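Local coordinates for protein fatty acid amide hydrolase (Candida albicans, PDB 6KVR) that probably hydrolyses monocarboxylic acid amides, such as those of fatty acids, to the carboxylate and ammonium, as a member of the amidase signature family, at residues Leu38-Pro51 against Thr112-Ile126. Numbering follows the deposited sequence.
Sequences LKDAIPKNYTIELP and TLAHQFTNCAMELFI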
loop_
_atom_site.group_PDB
_atom_site.type_symbol
_atom_site.label_atom_id
_atom_site.label_comp_id
_atom_site.label_asym_id
_atom_site.label_seq_id
_atom_site.Cartn_x
_atom_site.Cartn_y
_atom_site.Cartn_z
ATOM N N LEU A 38 -13.183 -36.373 8.323
ATOM C CA LEU A 38 -14.276 -35.625 7.705
ATOM C C LEU A 38 -15.543 -36.480 7.613
ATOM O O LEU A 38 -16.644 -36.011 7.945
ATOM C CB LEU A 38 -13.852 -35.114 6.327
ATOM C CG LEU A 38 -14.894 -34.369 5.478
ATOM C CD1 LEU A 38 -15.425 -33.113 6.176
ATOM C CD2 LEU A 38 -14.336 -34.042 4.090
ATOM N N LYS A 39 -15.409 -37.740 7.171
ATOM C CA LYS A 39 -16.566 -38.635 7.132
ATOM C C LYS A 39 -17.198 -38.770 8.505
ATOM O O LYS A 39 -18.423 -38.705 8.635
ATOM C CB LYS A 39 -16.179 -40.021 6.616
ATOM C CG LYS A 39 -16.356 -40.211 5.122
ATOM C CD LYS A 39 -15.542 -41.386 4.598
ATOM C CE LYS A 39 -15.384 -41.295 3.079
ATOM N NZ LYS A 39 -13.980 -40.935 2.702
ATOM N N ASP A 40 -16.375 -38.954 9.546
ATOM C CA ASP A 40 -16.907 -39.108 10.895
ATOM C C ASP A 40 -17.622 -37.854 11.371
ATOM O O ASP A 40 -18.432 -37.933 12.301
ATOM C CB ASP A 40 -15.788 -39.459 11.875
ATOM C CG ASP A 40 -15.109 -40.788 11.561
ATOM O OD1 ASP A 40 -15.631 -41.575 10.736
ATOM O OD2 ASP A 40 -14.027 -41.046 12.151
ATOM N N ALA A 41 -17.354 -36.700 10.756
ATOM C CA ALA A 41 -17.927 -35.442 11.212
ATOM C C ALA A 41 -19.238 -35.081 10.508
ATOM O O ALA A 41 -19.833 -34.047 10.836
ATOM C CB ALA A 41 -16.899 -34.311 11.048
ATOM N N ILE A 42 -19.703 -35.896 9.561
ATOM C CA ILE A 42 -20.985 -35.683 8.888
ATOM C C ILE A 42 -22.114 -36.216 9.767
ATOM O O ILE A 42 -22.149 -37.417 10.059
ATOM C CB ILE A 42 -21.000 -36.372 7.513
ATOM C CG1 ILE A 42 -20.035 -35.685 6.543
ATOM C CG2 ILE A 42 -22.412 -36.411 6.943
ATOM C CD1 ILE A 42 -19.783 -36.475 5.286
ATOM N N PRO A 43 -23.054 -35.385 10.215
ATOM C CA PRO A 43 -24.163 -35.897 11.041
ATOM C C PRO A 43 -25.162 -36.680 10.195
ATOM O O PRO A 43 -25.722 -36.158 9.227
ATOM C CB PRO A 43 -24.788 -34.623 11.625
ATOM C CG PRO A 43 -23.811 -33.514 11.318
ATOM C CD PRO A 43 -23.137 -33.929 10.046
ATOM N N LYS A 44 -25.400 -37.937 10.576
ATOM C CA LYS A 44 -26.228 -38.808 9.739
ATOM C C LYS A 44 -27.667 -38.306 9.636
ATOM O O LYS A 44 -28.288 -38.401 8.572
ATOM C CB LYS A 44 -26.205 -40.237 10.264
ATOM C CG LYS A 44 -26.179 -41.255 9.125
ATOM C CD LYS A 44 -27.106 -42.426 9.386
ATOM C CE LYS A 44 -27.390 -43.203 8.106
ATOM N NZ LYS A 44 -28.532 -44.154 8.294
ATOM N N ASN A 45 -28.212 -37.755 10.718
ATOM C CA ASN A 45 -29.574 -37.229 10.649
ATOM C C ASN A 45 -29.704 -36.105 9.626
ATOM O O ASN A 45 -30.803 -35.860 9.119
ATOM C CB ASN A 45 -30.020 -36.751 12.032
ATOM C CG ASN A 45 -28.896 -36.082 12.812
ATOM O OD1 ASN A 45 -27.785 -36.629 12.918
ATOM N ND2 ASN A 45 -29.177 -34.890 13.364
ATOM N N TYR A 46 -28.605 -35.415 9.305
ATOM C CA TYR A 46 -28.623 -34.353 8.306
ATOM C C TYR A 46 -28.311 -34.858 6.904
ATOM O O TYR A 46 -28.376 -34.077 5.947
ATOM C CB TYR A 46 -27.632 -33.246 8.676
ATOM C CG TYR A 46 -28.050 -32.409 9.852
ATOM C CD1 TYR A 46 -29.338 -32.498 10.384
ATOM C CD2 TYR A 46 -27.154 -31.526 10.444
ATOM C CE1 TYR A 46 -29.717 -31.726 11.474
ATOM C CE2 TYR A 46 -27.526 -30.747 11.530
ATOM C CZ TYR A 46 -28.806 -30.845 12.038
ATOM O OH TYR A 46 -29.165 -30.063 13.116
ATOM N N THR A 47 -27.970 -36.136 6.767
ATOM C CA THR A 47 -27.609 -36.718 5.488
ATOM C C THR A 47 -28.854 -37.327 4.839
ATOM O O THR A 47 -29.950 -37.338 5.406
ATOM C CB THR A 47 -26.487 -37.748 5.676
ATOM O OG1 THR A 47 -25.731 -37.857 4.464
ATOM C CG2 THR A 47 -27.041 -39.133 6.036
ATOM N N ILE A 48 -28.669 -37.856 3.632
ATOM C CA ILE A 48 -29.770 -38.341 2.812
ATOM C C ILE A 48 -29.256 -39.465 1.922
ATOM O O ILE A 48 -28.050 -39.618 1.715
ATOM C CB ILE A 48 -30.388 -37.150 2.028
ATOM C CG1 ILE A 48 -31.495 -36.502 2.868
ATOM C CG2 ILE A 48 -30.779 -37.494 0.578
ATOM C CD1 ILE A 48 -32.152 -35.361 2.207
ATOM N N GLU A 49 -30.179 -40.307 1.454
ATOM C CA GLU A 49 -29.871 -41.327 0.457
ATOM C C GLU A 49 -29.950 -40.681 -0.924
ATOM O O GLU A 49 -31.014 -40.185 -1.324
ATOM C CB GLU A 49 -30.838 -42.505 0.573
ATOM C CG GLU A 49 -30.319 -43.622 1.465
ATOM C CD GLU A 49 -31.419 -44.505 2.063
ATOM O OE1 GLU A 49 -32.399 -44.857 1.357
ATOM O OE2 GLU A 49 -31.294 -44.839 3.263
ATOM N N LEU A 50 -28.824 -40.671 -1.638
ATOM C CA LEU A 50 -28.753 -39.970 -2.912
ATOM C C LEU A 50 -29.668 -40.630 -3.951
ATOM O O LEU A 50 -29.888 -41.847 -3.920
ATOM C CB LEU A 50 -27.312 -39.941 -3.414
ATOM C CG LEU A 50 -26.368 -39.030 -2.613
ATOM C CD1 LEU A 50 -24.928 -39.117 -3.123
ATOM C CD2 LEU A 50 -26.871 -37.594 -2.656
ATOM N N PRO A 51 -30.235 -39.843 -4.867
ATOM C CA PRO A 51 -31.120 -40.434 -5.883
ATOM C C PRO A 51 -30.412 -41.417 -6.802
ATOM O O PRO A 51 -31.036 -42.380 -7.260
ATOM C CB PRO A 51 -31.650 -39.209 -6.646
ATOM C CG PRO A 51 -30.703 -38.089 -6.314
ATOM C CD PRO A 51 -30.229 -38.371 -4.921
ATOM N N THR A 112 -24.614 -29.661 5.466
ATOM C CA THR A 112 -24.317 -31.089 5.317
ATOM C C THR A 112 -24.840 -31.613 3.986
ATOM O O THR A 112 -24.161 -32.391 3.300
ATOM C CB THR A 112 -24.924 -31.888 6.476
ATOM O OG1 THR A 112 -24.504 -31.321 7.723
ATOM C CG2 THR A 112 -24.476 -33.335 6.427
ATOM N N LEU A 113 -26.050 -31.192 3.604
ATOM C CA LEU A 113 -26.560 -31.516 2.277
ATOM C C LEU A 113 -25.632 -30.975 1.192
ATOM O O LEU A 113 -25.247 -31.706 0.270
ATOM C CB LEU A 113 -27.987 -30.979 2.123
ATOM C CG LEU A 113 -28.984 -31.719 3.035
ATOM C CD1 LEU A 113 -30.303 -30.957 3.158
ATOM C CD2 LEU A 113 -29.209 -33.173 2.593
ATOM N N ALA A 114 -25.210 -29.709 1.323
ATOM C CA ALA A 114 -24.272 -29.128 0.358
ATOM C C ALA A 114 -23.032 -30.009 0.171
ATOM O O ALA A 114 -22.641 -30.321 -0.963
ATOM C CB ALA A 114 -23.869 -27.719 0.801
ATOM N N HIS A 115 -22.414 -30.438 1.280
ATOM C CA HIS A 115 -21.237 -31.302 1.191
ATOM C C HIS A 115 -21.551 -32.635 0.518
ATOM O O HIS A 115 -20.750 -33.136 -0.278
ATOM C CB HIS A 115 -20.648 -31.567 2.577
ATOM C CG HIS A 115 -19.423 -32.430 2.537
ATOM N ND1 HIS A 115 -18.248 -32.025 1.937
ATOM C CD2 HIS A 115 -19.201 -33.689 2.976
ATOM C CE1 HIS A 115 -17.345 -32.984 2.040
ATOM N NE2 HIS A 115 -17.899 -34.009 2.661
ATOM N N GLN A 116 -22.693 -33.241 0.855
ATOM C CA GLN A 116 -23.034 -34.550 0.297
ATOM C C GLN A 116 -23.153 -34.498 -1.223
ATOM O O GLN A 116 -22.804 -35.462 -1.912
ATOM C CB GLN A 116 -24.337 -35.060 0.922
ATOM C CG GLN A 116 -24.320 -36.541 1.214
ATOM C CD GLN A 116 -25.714 -37.124 1.391
ATOM O OE1 GLN A 116 -26.650 -36.430 1.791
ATOM N NE2 GLN A 116 -25.856 -38.402 1.072
ATOM N N PHE A 117 -23.590 -33.365 -1.767
ATOM C CA PHE A 117 -23.715 -33.218 -3.210
ATOM C C PHE A 117 -22.474 -32.603 -3.858
ATOM O O PHE A 117 -22.039 -33.082 -4.908
ATOM C CB PHE A 117 -24.946 -32.372 -3.536
ATOM C CG PHE A 117 -26.251 -33.124 -3.410
ATOM C CD1 PHE A 117 -26.749 -33.866 -4.479
ATOM C CD2 PHE A 117 -26.982 -33.093 -2.226
ATOM C CE1 PHE A 117 -27.961 -34.557 -4.369
ATOM C CE2 PHE A 117 -28.178 -33.772 -2.107
ATOM C CZ PHE A 117 -28.671 -34.510 -3.180
ATOM N N THR A 118 -21.888 -31.548 -3.272
ATOM C CA THR A 118 -20.822 -30.826 -3.954
ATOM C C THR A 118 -19.409 -31.154 -3.472
ATOM O O THR A 118 -18.454 -30.810 -4.177
ATOM C CB THR A 118 -21.034 -29.319 -3.821
ATOM O OG1 THR A 118 -20.937 -28.957 -2.436
ATOM C CG2 THR A 118 -22.399 -28.917 -4.388
ATOM N N ASN A 119 -19.245 -31.788 -2.306
ATOM C CA ASN A 119 -17.922 -32.099 -1.739
ATOM C C ASN A 119 -17.164 -30.815 -1.391
ATOM O O ASN A 119 -15.946 -30.717 -1.554
ATOM C CB ASN A 119 -17.100 -32.994 -2.677
ATOM C CG ASN A 119 -15.899 -33.641 -1.983
ATOM O OD1 ASN A 119 -16.006 -34.140 -0.861
ATOM N ND2 ASN A 119 -14.745 -33.638 -2.660
ATOM N N CYS A 120 -17.900 -29.828 -0.882
ATOM C CA CYS A 120 -17.382 -28.495 -0.629
ATOM C C CYS A 120 -16.657 -28.325 0.711
ATOM O O CYS A 120 -15.967 -27.314 0.884
ATOM C CB CYS A 120 -18.529 -27.481 -0.710
ATOM S SG CYS A 120 -19.837 -27.817 0.484
ATOM N N ALA A 121 -16.769 -29.263 1.654
ATOM C CA ALA A 121 -16.122 -29.120 2.958
ATOM C C ALA A 121 -14.789 -29.871 3.017
ATOM O O ALA A 121 -14.641 -30.941 2.416
ATOM C CB ALA A 121 -17.039 -29.617 4.080
HETATM N N MSE A 122 -13.817 -29.302 3.748
HETATM C CA MSE A 122 -12.592 -30.033 4.117
HETATM C C MSE A 122 -12.600 -30.440 5.586
HETATM O O MSE A 122 -11.923 -31.394 5.981
HETATM C CB MSE A 122 -11.319 -29.208 3.861
HETATM C CG MSE A 122 -11.257 -28.509 2.532
HETATM SE SE MSE A 122 -9.427 -28.421 1.763
HETATM C CE MSE A 122 -9.065 -30.290 2.124
ATOM N N GLU A 123 -13.337 -29.678 6.391
ATOM C CA GLU A 123 -13.455 -29.914 7.819
ATOM C C GLU A 123 -14.866 -29.535 8.231
ATOM O O GLU A 123 -15.399 -28.511 7.795
ATOM C CB GLU A 123 -12.428 -29.104 8.629
ATOM C CG GLU A 123 -11.064 -29.787 8.804
ATOM C CD GLU A 123 -10.238 -29.218 9.973
ATOM O OE1 GLU A 123 -9.235 -29.862 10.382
ATOM O OE2 GLU A 123 -10.589 -28.122 10.473
ATOM N N LEU A 124 -15.473 -30.376 9.057
ATOM C CA LEU A 124 -16.805 -30.132 9.582
ATOM C C LEU A 124 -16.736 -30.233 11.092
ATOM O O LEU A 124 -16.112 -31.154 11.621
ATOM C CB LEU A 124 -17.797 -31.150 9.041
ATOM C CG LEU A 124 -18.593 -30.785 7.800
ATOM C CD1 LEU A 124 -19.420 -32.005 7.374
ATOM C CD2 LEU A 124 -19.476 -29.613 8.130
ATOM N N PHE A 125 -17.339 -29.276 11.786
ATOM C CA PHE A 125 -17.363 -29.352 13.242
ATOM C C PHE A 125 -18.700 -28.779 13.715
ATOM O O PHE A 125 -18.771 -27.734 14.380
ATOM C CB PHE A 125 -16.164 -28.664 13.909
ATOM C CG PHE A 125 -15.653 -27.428 13.208
ATOM C CD1 PHE A 125 -14.796 -27.524 12.112
ATOM C CD2 PHE A 125 -15.963 -26.167 13.695
ATOM C CE1 PHE A 125 -14.282 -26.363 11.485
ATOM C CE2 PHE A 125 -15.465 -25.008 13.089
ATOM C CZ PHE A 125 -14.623 -25.107 11.976
ATOM N N ILE A 126 -19.774 -29.513 13.379
ATOM C CA ILE A 126 -21.131 -29.055 13.675
ATOM C C ILE A 126 -21.347 -28.975 15.180
ATOM O O ILE A 126 -22.009 -28.056 15.677
ATOM C CB ILE A 126 -22.164 -29.986 13.000
ATOM C CG1 ILE A 126 -21.960 -30.023 11.481
ATOM C CG2 ILE A 126 -23.590 -29.557 13.330
ATOM C CD1 ILE A 126 -21.929 -28.658 10.829
HETATM O O HOH W 1 -19.495 -31.986 12.636
#
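Gln116 swings its CG well off the staggered position (chi1 -141°) and runs on extended, a twist that carries its amide out to Ile48 on the passing chain, while Leu38, with CG turned opposite its backbone nitrogen (chi1 177°), places CD2 on Ala121 O and His115, and CD1 by the backbone of Met122. Gln116 and Ile48 illustrate how a side-chain amide can stand in for a backbone partner where a helix meets an irregular chain. NE2 of Gln116 donates to Ile48 O at 2.6 Å, nearly straight and close to the amide plane, and OE1 accepts a weak, bent bond from Ile48 N at 3.1 Å. Because Ile48 engages both OE1 and NE2, the flip of the amide is set, mainly by the strong NE2 bond, and Thr47 OG1 lies against its CD at 3.2 Å.

Apolar contacts continue in both directions. Leu50 lays CD2 over one face of the Phe117 ring, 3.9 Å from the centroid, a CH-pi contact. Farther back, Thr112 packs CB against CB of Tyr46, and its CG2 meets Ile42 CG2. Ile42 also brings CD1 to the edge of the His115 imidazole, 3.7 Å from CD2, whereas Leu38 CD2 reaches CE1 of the same ring. His115 is held in turn by the N-H of Ala121, which donates to ND1 at 3.1 Å. Ala41 CB sits against the carbonyl O of Leu124, at 3.3 Å, and near its CB, and a water links Ala41 O to Ile126 N.

In the fold, the end of helix 20-40 and the chain that follows thus cover the last turns of helix 100-118 and strand 123-124, an outermost strand, within this chain, of the large mixed sheet. Strand 199-201 adjoins it, with Met122 and Glu123 forming a classic beta bulge opposite Arg200; helix 64-70 touches Phe117, and helix 235-243 meets Leu113.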